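Putative Nitroreductase (Anabaena variabilis ATCC 29413, PDB 3EO7) binds flavin mononucleotide and probably works as an FMN-dependent oxidoreductase of the nitroreductase family, though its substrate is not established. Local coordinates at residues Ile9-His14 with Ser443-Tyr448; Arg76-Ser81 with Leu162-Thr167; His191-Ile196 with Ala233-Ala238; Tyr303-Cys308 with Gly494-Glu499. All blocks are in the same frame, centred on the assembly; numbering follows the deposited sequence. Where two conformers were deposited one is given.

Interaction 1: Ile9-His14 with Ser443-Tyr448; sequences IAQHYH and SAIAQY
Ile445 reaches from helix 441-448 to Ala10 and Gln11 of helix 9-16, and its CD1 methyl makes the closest contacts between the two segments. The apolar part is small: CD1 of Ile445 lies 3.8 Å from CB of Ala10 and 3.6 Å from CG of Gln11. With CG1 anti to the carbonyl carbon (chi1 -68°) and CD1 in an extended arrangement beyond it (chi2 162°), the longer branch of Ile445 is stretched toward the other helix and bridges backbones whose nearest CA atoms, those of Ala10 and Ile445, are 7.9 Å apart.

Hydrogen bonding runs beside this packing, not through it. Gln11 meets the isoleucine with its aliphatic portion, while its OE1 accepts a bond from the backbone N of Ser8. Within 443-448, NE2 of Gln447 bonds to O of Ser443 at 3.2 Å, approaching from above the carbonyl plane.

Further links surround the pair: Ala10 N bonds to OD1 of Asp450, His14 ND1 to the hydroxyl of Tyr453, and Phe274 of helix 270-276 packs on Ala10. The arrangement is a lightly packed helix-helix contact, in which an N-terminal helix lies against the second nitroreductase-family region of the chain.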
loop_
_atom_site.group_PDB
_atom_site.type_symbol
_atom_site.label_atom_id
_atom_site.label_comp_id
_atom_site.label_asym_id
_atom_site.label_seq_id
_atom_site.Cartn_x
_atom_site.Cartn_y
_atom_site.Cartn_z
ATOM N N ILE A 9 -5.859 0.239 22.069
ATOM C CA ILE A 9 -5.726 1.541 21.422
ATOM C C ILE A 9 -6.006 1.491 19.918
ATOM O O ILE A 9 -6.579 2.428 19.393
ATOM C CB ILE A 9 -4.356 2.233 21.778
ATOM C CG1 ILE A 9 -4.314 3.696 21.259
ATOM C CG2 ILE A 9 -3.196 1.393 21.267
ATOM C CD1 ILE A 9 -5.368 4.649 21.844
ATOM N N ALA A 10 -5.657 0.407 19.220
ATOM C CA ALA A 10 -5.972 0.317 17.778
ATOM C C ALA A 10 -7.496 0.293 17.516
ATOM O O ALA A 10 -7.981 0.905 16.557
ATOM C CB ALA A 10 -5.299 -0.886 17.159
ATOM N N GLN A 11 -8.241 -0.423 18.363
ATOM C CA GLN A 11 -9.711 -0.430 18.264
ATOM C C GLN A 11 -10.297 0.955 18.538
ATOM O O GLN A 11 -11.186 1.422 17.809
ATOM C CB GLN A 11 -10.312 -1.464 19.204
ATOM C CG GLN A 11 -9.960 -2.890 18.825
ATOM C CD GLN A 11 -10.402 -3.854 19.878
ATOM O OE1 GLN A 11 -9.850 -3.905 20.984
ATOM N NE2 GLN A 11 -11.413 -4.632 19.548
ATOM N N HIS A 12 -9.753 1.650 19.534
ATOM C CA HIS A 12 -10.206 2.998 19.891
ATOM C C HIS A 12 -9.918 3.965 18.736
ATOM O O HIS A 12 -10.788 4.755 18.341
ATOM C CB HIS A 12 -9.502 3.438 21.182
ATOM C CG HIS A 12 -9.883 4.801 21.671
ATOM N ND1 HIS A 12 -11.145 5.082 22.160
ATOM C CD2 HIS A 12 -9.153 5.936 21.821
ATOM C CE1 HIS A 12 -11.185 6.347 22.546
ATOM N NE2 HIS A 12 -9.989 6.878 22.374
ATOM N N TYR A 13 -8.691 3.911 18.238
ATOM C CA TYR A 13 -8.270 4.706 17.077
ATOM C C TYR A 13 -9.272 4.474 15.914
ATOM O O TYR A 13 -9.787 5.409 15.297
ATOM C CB TYR A 13 -6.804 4.369 16.632
ATOM C CG TYR A 13 -6.525 5.092 15.343
ATOM C CD1 TYR A 13 -6.091 6.403 15.343
ATOM C CD2 TYR A 13 -6.829 4.511 14.142
ATOM C CE1 TYR A 13 -5.965 7.124 14.170
ATOM C CE2 TYR A 13 -6.716 5.217 12.940
ATOM C CZ TYR A 13 -6.282 6.530 12.951
ATOM O OH TYR A 13 -6.209 7.233 11.745
ATOM N N HIS A 14 -9.541 3.215 15.620
ATOM C CA HIS A 14 -10.442 2.888 14.519
ATOM C C HIS A 14 -11.826 3.496 14.733
ATOM O O HIS A 14 -12.362 4.169 13.870
ATOM C CB HIS A 14 -10.560 1.390 14.334
ATOM C CG HIS A 14 -11.145 1.026 13.009
ATOM N ND1 HIS A 14 -10.463 1.233 11.833
ATOM C CD2 HIS A 14 -12.358 0.530 12.672
ATOM C CE1 HIS A 14 -11.228 0.846 10.825
ATOM N NE2 HIS A 14 -12.377 0.409 11.305
ATOM N N SER A 443 -9.135 -9.974 16.476
ATOM C CA SER A 443 -8.335 -11.132 16.165
ATOM C C SER A 443 -6.942 -10.731 15.678
ATOM O O SER A 443 -5.939 -11.307 16.104
ATOM C CB SER A 443 -9.022 -11.996 15.108
ATOM O OG SER A 443 -8.196 -13.106 14.849
ATOM N N ALA A 444 -6.880 -9.721 14.806
ATOM C CA ALA A 444 -5.605 -9.230 14.290
ATOM C C ALA A 444 -4.704 -8.728 15.429
ATOM O O ALA A 444 -3.492 -8.969 15.449
ATOM C CB ALA A 444 -5.877 -8.078 13.263
ATOM N N ILE A 445 -5.296 -7.976 16.353
ATOM C CA ILE A 445 -4.558 -7.409 17.510
ATOM C C ILE A 445 -4.061 -8.534 18.408
ATOM O O ILE A 445 -2.938 -8.486 18.925
ATOM C CB ILE A 445 -5.423 -6.396 18.288
ATOM C CG1 ILE A 445 -5.662 -5.158 17.414
ATOM C CG2 ILE A 445 -4.739 -6.002 19.612
ATOM C CD1 ILE A 445 -6.834 -4.299 17.887
ATOM N N ALA A 446 -4.864 -9.590 18.514
ATOM C CA ALA A 446 -4.488 -10.745 19.335
ATOM C C ALA A 446 -3.201 -11.372 18.824
ATOM O O ALA A 446 -2.404 -11.907 19.607
ATOM C CB ALA A 446 -5.633 -11.801 19.386
ATOM N N GLN A 447 -2.971 -11.262 17.526
ATOM C CA GLN A 447 -1.781 -11.817 16.926
ATOM C C GLN A 447 -0.570 -10.887 16.858
ATOM O O GLN A 447 0.543 -11.321 17.123
ATOM C CB GLN A 447 -2.115 -12.335 15.535
ATOM C CG GLN A 447 -3.118 -13.486 15.585
ATOM C CD GLN A 447 -3.636 -13.791 14.219
ATOM O OE1 GLN A 447 -2.867 -14.184 13.325
ATOM N NE2 GLN A 447 -4.949 -13.574 14.019
ATOM N N TYR A 448 -0.771 -9.608 16.534
ATOM C CA TYR A 448 0.355 -8.697 16.320
ATOM C C TYR A 448 0.326 -7.423 17.166
ATOM O O TYR A 448 1.120 -6.506 16.951
ATOM C CB TYR A 448 0.434 -8.292 14.872
ATOM C CG TYR A 448 0.891 -9.400 13.957
ATOM C CD1 TYR A 448 2.232 -9.723 13.832
ATOM C CD2 TYR A 448 -0.046 -10.123 13.233
ATOM C CE1 TYR A 448 2.649 -10.757 12.967
ATOM C CE2 TYR A 448 0.351 -11.146 12.368
ATOM C CZ TYR A 448 1.684 -11.447 12.237
ATOM O OH TYR A 448 2.022 -12.468 11.370
#

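Interaction 2: Arg76-Ser81 with Leu162-Thr167; sequences RLLFRS and LAIIVT
Leu77 and Leu78 of helix 66-82 both turn a methyl to CD1 of Ile164 on strand 162-169. Leu77 and Ile164 reach out in opposite directions and meet at their methyl ends: CD2 of Leu77 and CD1 of Ile164 are 3.9 Å apart. The leucine gets there with CG anti to its own N (chi1 -172°), which carries the branch off the helix toward the sheet. Ile164 answers with its longer arm, CG1 lying beside the backbone N and CD1 extended beyond it.

Leu78 approaches differently. The first bond of its side chain points neither at the strand nor from it, yet the end swings nearer, and its CD2 comes to 4.3 Å from the same CD1 of Ile164. One methyl on the strand thus meets two successive helix residues, although CA of Leu78 and CA of Ile164 stay 9.6 Å apart.

One turn on, OG of Ser81 donates to O of Leu77 at 2.8 Å, tilted 31° from the carbonyl plane. That oxygen is also bonded by OG of Ser199, which joins helix 181-202 to this one. Val111 and Leu237, from the strands flanking 162-169, pack on Leu78 and Ile164 respectively.

Chemically, the contact is methyl against methyl: with no hydrogen bond between the two segments, it depends on shape and burial, while the serine hydroxyl is satisfied within its own helix.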
loop_
_atom_site.group_PDB
_atom_site.type_symbol
_atom_site.label_atom_id
_atom_site.label_comp_id
_atom_site.label_asym_id
_atom_site.label_seq_id
_atom_site.Cartn_x
_atom_site.Cartn_y
_atom_site.Cartn_z
ATOM N N ARG A 76 15.476 2.851 -12.589
ATOM C CA ARG A 76 14.172 2.343 -13.012
ATOM C C ARG A 76 13.318 1.835 -11.858
ATOM O O ARG A 76 12.096 2.084 -11.821
ATOM C CB ARG A 76 14.368 1.259 -14.081
ATOM C CG ARG A 76 13.098 0.694 -14.720
ATOM C CD ARG A 76 13.435 -0.427 -15.726
ATOM N NE ARG A 76 14.462 0.003 -16.672
ATOM C CZ ARG A 76 14.230 0.623 -17.829
ATOM N NH1 ARG A 76 12.981 0.894 -18.225
ATOM N NH2 ARG A 76 15.268 0.973 -18.604
ATOM N N LEU A 77 13.939 1.125 -10.906
ATOM C CA LEU A 77 13.233 0.628 -9.746
ATOM C C LEU A 77 12.588 1.794 -8.989
ATOM O O LEU A 77 11.391 1.775 -8.686
ATOM C CB LEU A 77 14.179 -0.182 -8.834
ATOM C CG LEU A 77 13.530 -0.927 -7.657
ATOM C CD1 LEU A 77 14.437 -2.108 -7.216
ATOM C CD2 LEU A 77 13.243 0.034 -6.506
ATOM N N LEU A 78 13.354 2.858 -8.790
ATOM C CA LEU A 78 12.847 3.994 -8.022
ATOM C C LEU A 78 11.798 4.764 -8.805
ATOM O O LEU A 78 10.748 5.144 -8.260
ATOM C CB LEU A 78 13.977 4.878 -7.559
ATOM C CG LEU A 78 14.894 4.333 -6.441
ATOM C CD1 LEU A 78 16.181 5.174 -6.319
ATOM C CD2 LEU A 78 14.095 4.298 -5.136
ATOM N N PHE A 79 12.057 4.964 -10.090
ATOM C CA PHE A 79 11.131 5.749 -10.917
ATOM C C PHE A 79 9.762 5.096 -11.078
ATOM O O PHE A 79 8.717 5.761 -11.028
ATOM C CB PHE A 79 11.738 6.056 -12.275
ATOM C CG PHE A 79 10.916 7.024 -13.049
ATOM C CD1 PHE A 79 10.842 8.362 -12.628
ATOM C CD2 PHE A 79 10.145 6.605 -14.120
ATOM C CE1 PHE A 79 10.044 9.265 -13.290
ATOM C CE2 PHE A 79 9.342 7.516 -14.802
ATOM C CZ PHE A 79 9.288 8.841 -14.376
ATOM N N ARG A 80 9.755 3.784 -11.287
ATOM C CA ARG A 80 8.510 3.069 -11.475
ATOM C C ARG A 80 7.799 2.949 -10.127
ATOM O O ARG A 80 6.597 2.757 -10.093
ATOM C CB ARG A 80 8.757 1.683 -12.067
ATOM C CG ARG A 80 9.340 1.651 -13.502
ATOM C CD ARG A 80 8.268 1.756 -14.555
ATOM N NE ARG A 80 8.844 1.859 -15.905
ATOM C CZ ARG A 80 8.865 2.959 -16.673
ATOM N NH1 ARG A 80 8.329 4.117 -16.286
ATOM N NH2 ARG A 80 9.418 2.889 -17.884
ATOM N N SER A 81 8.538 3.054 -9.018
ATOM C CA SER A 81 7.945 2.953 -7.681
ATOM C C SER A 81 7.278 4.256 -7.203
ATOM O O SER A 81 6.178 4.220 -6.659
ATOM C CB SER A 81 8.978 2.548 -6.624
ATOM O OG SER A 81 9.409 1.219 -6.826
ATOM N N LEU A 162 21.808 -3.145 -0.111
ATOM C CA LEU A 162 21.034 -1.931 -0.006
ATOM C C LEU A 162 19.607 -2.262 0.424
ATOM O O LEU A 162 19.144 -3.369 0.273
ATOM C CB LEU A 162 21.040 -1.109 -1.294
ATOM C CG LEU A 162 20.236 -1.541 -2.515
ATOM C CD1 LEU A 162 20.297 -0.398 -3.531
ATOM C CD2 LEU A 162 20.774 -2.828 -3.087
ATOM N N ALA A 163 18.947 -1.263 0.963
ATOM C CA ALA A 163 17.586 -1.374 1.444
ATOM C C ALA A 163 16.859 -0.077 1.189
ATOM O O ALA A 163 17.445 1.018 1.220
ATOM C CB ALA A 163 17.556 -1.667 2.971
ATOM N N ILE A 164 15.577 -0.213 0.929
ATOM C CA ILE A 164 14.702 0.941 0.926
ATOM C C ILE A 164 14.088 1.005 2.323
ATOM O O ILE A 164 13.774 -0.018 2.925
ATOM C CB ILE A 164 13.571 0.788 -0.135
ATOM C CG1 ILE A 164 14.134 1.158 -1.508
ATOM C CG2 ILE A 164 12.382 1.732 0.160
ATOM C CD1 ILE A 164 13.156 0.868 -2.719
ATOM N N ILE A 165 13.904 2.213 2.834
ATOM C CA ILE A 165 13.094 2.402 4.019
ATOM C C ILE A 165 12.029 3.399 3.602
ATOM O O ILE A 165 12.342 4.447 2.999
ATOM C CB ILE A 165 13.878 2.885 5.256
ATOM C CG1 ILE A 165 15.001 1.877 5.593
ATOM C CG2 ILE A 165 12.890 3.115 6.425
ATOM C CD1 ILE A 165 15.867 2.300 6.813
ATOM N N VAL A 166 10.777 3.083 3.930
ATOM C CA VAL A 166 9.653 3.967 3.639
ATOM C C VAL A 166 9.190 4.547 4.952
ATOM O O VAL A 166 8.888 3.809 5.903
ATOM C CB VAL A 166 8.461 3.286 2.959
ATOM C CG1 VAL A 166 7.354 4.334 2.623
ATOM C CG2 VAL A 166 8.907 2.600 1.694
ATOM N N THR A 167 9.164 5.874 5.004
ATOM C CA THR A 167 8.649 6.568 6.157
ATOM C C THR A 167 7.380 7.329 5.758
ATOM O O THR A 167 7.056 7.449 4.551
ATOM C CB THR A 167 9.634 7.630 6.653
ATOM O OG1 THR A 167 9.733 8.684 5.681
ATOM C CG2 THR A 167 11.011 7.042 6.998
#

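Interaction 3: His191-Ile196 with Ala233-Ala238; sequences HLLGNI and AVLPLA
Leu193 of helix 181-202 packs against Ala233 and Leu235 of strand 229-239, and all the close contacts are apolar. CD2 of Leu193 is the busiest atom: it lies 3.9 Å from CD1 and 4.1 Å from CD2 of Leu235, so it faces the fork of that side chain, and it is also 4.1 Å from CB of Ala233. The two leucines meet at a slant. In Leu193, CG stands anti to the carbonyl carbon (chi1 -61°), which sends the branch toward the strand with CD2 foremost. Leu235 has an unusual second torsion (chi2 97°), away from the staggered positions, and in this setting both of its methyls are presented to the helix. One turn along, CG2 of Ile196 makes a looser contact, 4.4 Å from CD2 of Leu235.

Polar bonding is confined to the surroundings. Asn195 uses its amide to reach O of Ala99 and O of Ser81, while His191, which touches the flavin, bonds to Gln465 and to the hydroxyl of Tyr503. These groups leave the helix away from the strand.

The axes of the two short segments run 11.4 Å apart and only 3° from parallel, a common spacing and alignment for a helix laid along a sheet. This is the alpha/beta packing of the nitroreductase fold, in which the long central helix has one side on the sheet and carries a flavin-pocket residue on another.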
loop_
_atom_site.group_PDB
_atom_site.type_symbol
_atom_site.label_atom_id
_atom_site.label_comp_id
_atom_site.label_asym_id
_atom_site.label_seq_id
_atom_site.Cartn_x
_atom_site.Cartn_y
_atom_site.Cartn_z
ATOM N N HIS A 191 0.232 1.036 -1.196
ATOM C CA HIS A 191 0.236 1.179 -2.654
ATOM C C HIS A 191 1.677 1.284 -3.163
ATOM O O HIS A 191 2.049 0.634 -4.166
ATOM C CB HIS A 191 -0.589 2.394 -3.135
ATOM C CG HIS A 191 -2.068 2.144 -3.228
ATOM N ND1 HIS A 191 -2.662 1.646 -4.364
ATOM C CD2 HIS A 191 -3.064 2.293 -2.318
ATOM C CE1 HIS A 191 -3.975 1.528 -4.155
ATOM N NE2 HIS A 191 -4.246 1.923 -2.928
ATOM N N LEU A 192 2.480 2.103 -2.496
ATOM C CA LEU A 192 3.904 2.212 -2.840
ATOM C C LEU A 192 4.632 0.873 -2.699
ATOM O O LEU A 192 5.446 0.506 -3.549
ATOM C CB LEU A 192 4.541 3.291 -1.971
ATOM C CG LEU A 192 6.064 3.410 -2.032
ATOM C CD1 LEU A 192 6.533 3.666 -3.466
ATOM C CD2 LEU A 192 6.437 4.596 -1.102
ATOM N N LEU A 193 4.344 0.127 -1.633
ATOM C CA LEU A 193 4.918 -1.208 -1.472
ATOM C C LEU A 193 4.577 -2.124 -2.637
ATOM O O LEU A 193 5.441 -2.900 -3.069
ATOM C CB LEU A 193 4.474 -1.876 -0.167
ATOM C CG LEU A 193 4.846 -1.193 1.176
ATOM C CD1 LEU A 193 4.422 -2.122 2.338
ATOM C CD2 LEU A 193 6.341 -0.848 1.236
ATOM N N GLY A 194 3.324 -2.057 -3.128
ATOM C CA GLY A 194 2.926 -2.828 -4.332
ATOM C C GLY A 194 3.786 -2.418 -5.532
ATOM O O GLY A 194 4.260 -3.273 -6.304
ATOM N N ASN A 195 4.037 -1.128 -5.709
ATOM C CA ASN A 195 4.913 -0.719 -6.833
ATOM C C ASN A 195 6.337 -1.213 -6.642
ATOM O O ASN A 195 6.997 -1.613 -7.600
ATOM C CB ASN A 195 4.992 0.796 -7.014
ATOM C CG ASN A 195 3.792 1.383 -7.662
ATOM O OD1 ASN A 195 2.920 0.673 -8.215
ATOM N ND2 ASN A 195 3.704 2.697 -7.600
ATOM N N ILE A 196 6.838 -1.134 -5.419
ATOM C CA ILE A 196 8.206 -1.593 -5.155
ATOM C C ILE A 196 8.380 -3.058 -5.544
ATOM O O ILE A 196 9.358 -3.404 -6.221
ATOM C CB ILE A 196 8.631 -1.310 -3.723
ATOM C CG1 ILE A 196 8.761 0.192 -3.511
ATOM C CG2 ILE A 196 10.006 -2.016 -3.342
ATOM C CD1 ILE A 196 8.978 0.562 -2.042
ATOM N N ALA A 233 8.118 0.801 7.034
ATOM C CA ALA A 233 8.544 -0.401 6.348
ATOM C C ALA A 233 10.033 -0.301 5.992
ATOM O O ALA A 233 10.490 0.730 5.506
ATOM C CB ALA A 233 7.708 -0.679 5.062
ATOM N N VAL A 234 10.753 -1.388 6.257
ATOM C CA VAL A 234 12.165 -1.577 5.919
ATOM C C VAL A 234 12.189 -2.708 4.876
ATOM O O VAL A 234 11.595 -3.756 5.088
ATOM C CB VAL A 234 13.046 -1.877 7.144
ATOM C CG1 VAL A 234 14.495 -2.211 6.716
ATOM C CG2 VAL A 234 13.027 -0.665 8.146
ATOM N N LEU A 235 12.868 -2.468 3.767
ATOM C CA LEU A 235 12.905 -3.426 2.660
ATOM C C LEU A 235 14.289 -3.625 2.054
ATOM O O LEU A 235 14.663 -2.938 1.112
ATOM C CB LEU A 235 11.897 -3.035 1.544
ATOM C CG LEU A 235 10.434 -2.795 1.918
ATOM C CD1 LEU A 235 10.137 -1.331 2.125
ATOM C CD2 LEU A 235 9.508 -3.344 0.826
ATOM N N PRO A 236 15.054 -4.571 2.593
ATOM C CA PRO A 236 16.261 -4.939 1.874
ATOM C C PRO A 236 15.927 -5.333 0.443
ATOM O O PRO A 236 14.896 -5.985 0.189
ATOM C CB PRO A 236 16.791 -6.171 2.639
ATOM C CG PRO A 236 16.186 -6.085 3.954
ATOM C CD PRO A 236 14.898 -5.343 3.836
ATOM N N LEU A 237 16.790 -4.920 -0.482
ATOM C CA LEU A 237 16.628 -5.209 -1.888
ATOM C C LEU A 237 17.621 -6.280 -2.319
ATOM O O LEU A 237 18.825 -6.015 -2.400
ATOM C CB LEU A 237 16.839 -3.948 -2.712
ATOM C CG LEU A 237 15.826 -2.832 -2.494
ATOM C CD1 LEU A 237 16.188 -1.654 -3.427
ATOM C CD2 LEU A 237 14.388 -3.293 -2.696
ATOM N N ALA A 238 17.106 -7.478 -2.598
ATOM C CA ALA A 238 17.936 -8.617 -3.013
ATOM C C ALA A 238 18.104 -8.623 -4.516
ATOM O O ALA A 238 17.097 -8.665 -5.238
ATOM C CB ALA A 238 17.279 -9.927 -2.577
#

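Interaction 4: Tyr303-Cys308 with Gly494-Glu499; sequences YNFPFC and GIPNDE. With PGR (R-1,2-propanediol), chain R.
Tyr303 and Pro496 join the loop before strand 310-312 to the loop between helix 486-493 and strand 500-508, in a CH-pi contact coupled to a hydrogen bond. CG of Pro496 sits over one face of the tyrosine ring, 4.1 Å from its centroid and displaced toward the rim. At the ring's edge the hydroxyl donates to Glu499: OH of Tyr303 lies 2.6 Å from OE2, whose anti lone pair accepts it, with ring and carboxylate planes 80° apart. Phe305 adds a looser touch, CZ 4.3 Å from CG of Pro496.

Beyond, Lys302 forms a salt bridge with OE2 of Glu499 and Thr438 bonds to OE1, gripping both oxygens of the buried carboxylate. The chain of Glu499 bends at chi2 (-71°), turning the carboxylate aside so that OE2 meets the hydroxyl. A phenylalanine in place of Tyr303 would probably keep much of the proline packing but leave OE2 of Glu499 without its hydroxyl partner.

A type I beta turn from Pro496 to Glu499 sets proline and glutamate side by side, while Tyr398 bonds to N of Tyr303 and packs edge-to-face with Phe305. In that turn N of Glu499 bonds to O of Pro496 at 2.9 Å.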
loop_
_atom_site.group_PDB
_atom_site.type_symbol
_atom_site.label_atom_id
_atom_site.label_comp_id
_atom_site.label_asym_id
_atom_site.label_seq_id
_atom_site.Cartn_x
_atom_site.Cartn_y
_atom_site.Cartn_z
ATOM N N TYR A 303 -14.310 -17.839 5.614
ATOM C CA TYR A 303 -15.775 -18.019 5.623
ATOM C C TYR A 303 -16.230 -19.054 4.609
ATOM O O TYR A 303 -16.181 -18.815 3.422
ATOM C CB TYR A 303 -16.458 -16.686 5.338
ATOM C CG TYR A 303 -16.256 -15.672 6.438
ATOM C CD1 TYR A 303 -16.920 -15.814 7.663
ATOM C CD2 TYR A 303 -15.408 -14.590 6.278
ATOM C CE1 TYR A 303 -16.761 -14.894 8.683
ATOM C CE2 TYR A 303 -15.236 -13.663 7.300
ATOM C CZ TYR A 303 -15.917 -13.825 8.507
ATOM O OH TYR A 303 -15.747 -12.936 9.538
ATOM N N ASN A 304 -16.711 -20.192 5.077
ATOM C CA ASN A 304 -17.104 -21.221 4.165
ATOM C C ASN A 304 -18.365 -20.863 3.372
ATOM O O ASN A 304 -18.478 -21.244 2.196
ATOM C CB ASN A 304 -17.343 -22.541 4.911
ATOM C CG ASN A 304 -16.055 -23.144 5.470
ATOM O OD1 ASN A 304 -14.985 -23.043 4.860
ATOM N ND2 ASN A 304 -16.168 -23.812 6.616
ATOM N N PHE A 305 -19.326 -20.195 4.025
ATOM C CA PHE A 305 -20.655 -19.939 3.395
ATOM C C PHE A 305 -21.091 -21.182 2.584
ATOM O O PHE A 305 -21.379 -21.094 1.373
ATOM C CB PHE A 305 -20.629 -18.665 2.516
ATOM C CG PHE A 305 -20.393 -17.410 3.271
ATOM C CD1 PHE A 305 -21.323 -16.948 4.196
ATOM C CD2 PHE A 305 -19.270 -16.647 3.046
ATOM C CE1 PHE A 305 -21.097 -15.764 4.902
ATOM C CE2 PHE A 305 -19.042 -15.478 3.747
ATOM C CZ PHE A 305 -19.945 -15.046 4.678
ATOM N N PRO A 306 -21.184 -22.349 3.247
ATOM C CA PRO A 306 -21.374 -23.609 2.491
ATOM C C PRO A 306 -22.706 -23.777 1.758
ATOM O O PRO A 306 -22.792 -24.551 0.809
ATOM C CB PRO A 306 -21.258 -24.678 3.572
ATOM C CG PRO A 306 -21.635 -23.995 4.824
ATOM C CD PRO A 306 -21.148 -22.594 4.707
ATOM N N PHE A 307 -23.733 -23.047 2.189
ATOM C CA PHE A 307 -25.028 -23.174 1.583
ATOM C C PHE A 307 -25.374 -22.003 0.683
ATOM O O PHE A 307 -26.527 -21.839 0.317
ATOM C CB PHE A 307 -26.068 -23.339 2.667
ATOM C CG PHE A 307 -25.765 -24.465 3.600
ATOM C CD1 PHE A 307 -25.564 -25.743 3.102
ATOM C CD2 PHE A 307 -25.601 -24.245 4.952
ATOM C CE1 PHE A 307 -25.240 -26.795 3.952
ATOM C CE2 PHE A 307 -25.309 -25.281 5.805
ATOM C CZ PHE A 307 -25.114 -26.562 5.303
ATOM N N CYS A 308 -24.371 -21.220 0.323
ATOM C CA CYS A 308 -24.499 -20.087 -0.585
ATOM C C CYS A 308 -24.005 -20.468 -1.980
ATOM O O CYS A 308 -23.138 -21.315 -2.137
ATOM C CB CYS A 308 -23.674 -18.892 -0.100
ATOM S SG CYS A 308 -24.348 -18.092 1.357
ATOM N N GLY A 494 -24.078 -7.242 3.991
ATOM C CA GLY A 494 -24.066 -8.567 4.624
ATOM C C GLY A 494 -22.689 -9.025 5.067
ATOM O O GLY A 494 -22.421 -10.221 5.307
ATOM N N ILE A 495 -21.770 -8.092 5.163
ATOM C CA ILE A 495 -20.442 -8.442 5.641
ATOM C C ILE A 495 -20.542 -8.750 7.130
ATOM O O ILE A 495 -21.151 -7.968 7.884
ATOM C CB ILE A 495 -19.436 -7.283 5.383
ATOM C CG1 ILE A 495 -19.335 -6.966 3.884
ATOM C CG2 ILE A 495 -18.066 -7.642 5.977
ATOM C CD1 ILE A 495 -18.340 -5.826 3.543
ATOM N N PRO A 496 -20.014 -9.911 7.570
ATOM C CA PRO A 496 -20.060 -10.298 8.975
ATOM C C PRO A 496 -19.662 -9.143 9.894
ATOM O O PRO A 496 -18.689 -8.417 9.627
ATOM C CB PRO A 496 -19.091 -11.480 9.049
ATOM C CG PRO A 496 -19.189 -12.113 7.661
ATOM C CD PRO A 496 -19.365 -10.940 6.731
ATOM N N ASN A 497 -20.409 -9.007 10.988
ATOM C CA ASN A 497 -20.213 -7.921 11.954
ATOM C C ASN A 497 -18.783 -7.754 12.458
ATOM O O ASN A 497 -18.327 -6.637 12.682
ATOM C CB ASN A 497 -21.121 -8.143 13.176
ATOM C CG ASN A 497 -21.093 -6.974 14.140
ATOM O OD1 ASN A 497 -21.350 -5.837 13.750
ATOM N ND2 ASN A 497 -20.811 -7.253 15.412
ATOM N N ASP A 498 -18.076 -8.864 12.623
ATOM C CA ASP A 498 -16.722 -8.834 13.175
ATOM C C ASP A 498 -15.688 -8.282 12.204
ATOM O O ASP A 498 -14.564 -8.037 12.607
ATOM C CB ASP A 498 -16.266 -10.219 13.612
ATOM C CG ASP A 498 -16.937 -10.657 14.900
ATOM O OD1 ASP A 498 -17.531 -9.810 15.611
ATOM O OD2 ASP A 498 -16.880 -11.856 15.152
ATOM N N GLU A 499 -16.068 -8.133 10.937
ATOM C CA GLU A 499 -15.172 -7.614 9.919
ATOM C C GLU A 499 -15.283 -6.103 9.805
ATOM O O GLU A 499 -16.319 -5.587 9.396
ATOM C CB GLU A 499 -15.455 -8.250 8.575
ATOM C CG GLU A 499 -15.305 -9.752 8.519
ATOM C CD GLU A 499 -13.885 -10.250 8.607
ATOM O OE1 GLU A 499 -12.927 -9.538 8.160
ATOM O OE2 GLU A 499 -13.712 -11.394 9.084
HETATM C C1 PGR R . -19.010 -2.660 12.022
HETATM C C2 PGR R . -20.372 -3.309 12.300
HETATM C C3 PGR R . -20.875 -2.945 13.692
HETATM O O1 PGR R . -17.983 -3.673 11.973
HETATM O O2 PGR R . -21.389 -2.896 11.366
#

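In the fold
From the N terminus, helix 9-16 opens interaction 1, whose partner arrives only at helix 441-448, so this contact closes a very long loop over most of the chain. Interactions 2 and 3 both fall within that loop and follow one another in series: 76-81 meets 162-167, then 191-196 meets 233-238. Their centres are about 7 Å apart, because strands 162-169 and 229-239 are neighbours in one sheet, bringing two helices onto the same sheet. Interaction 4 starts at 303-308, inside the long loop, and ends at 494-499, beyond it, so it crosses interaction 1. Together, 1 and 4 tie the N-terminal helix and the loop before strand 310-312 to the second family region.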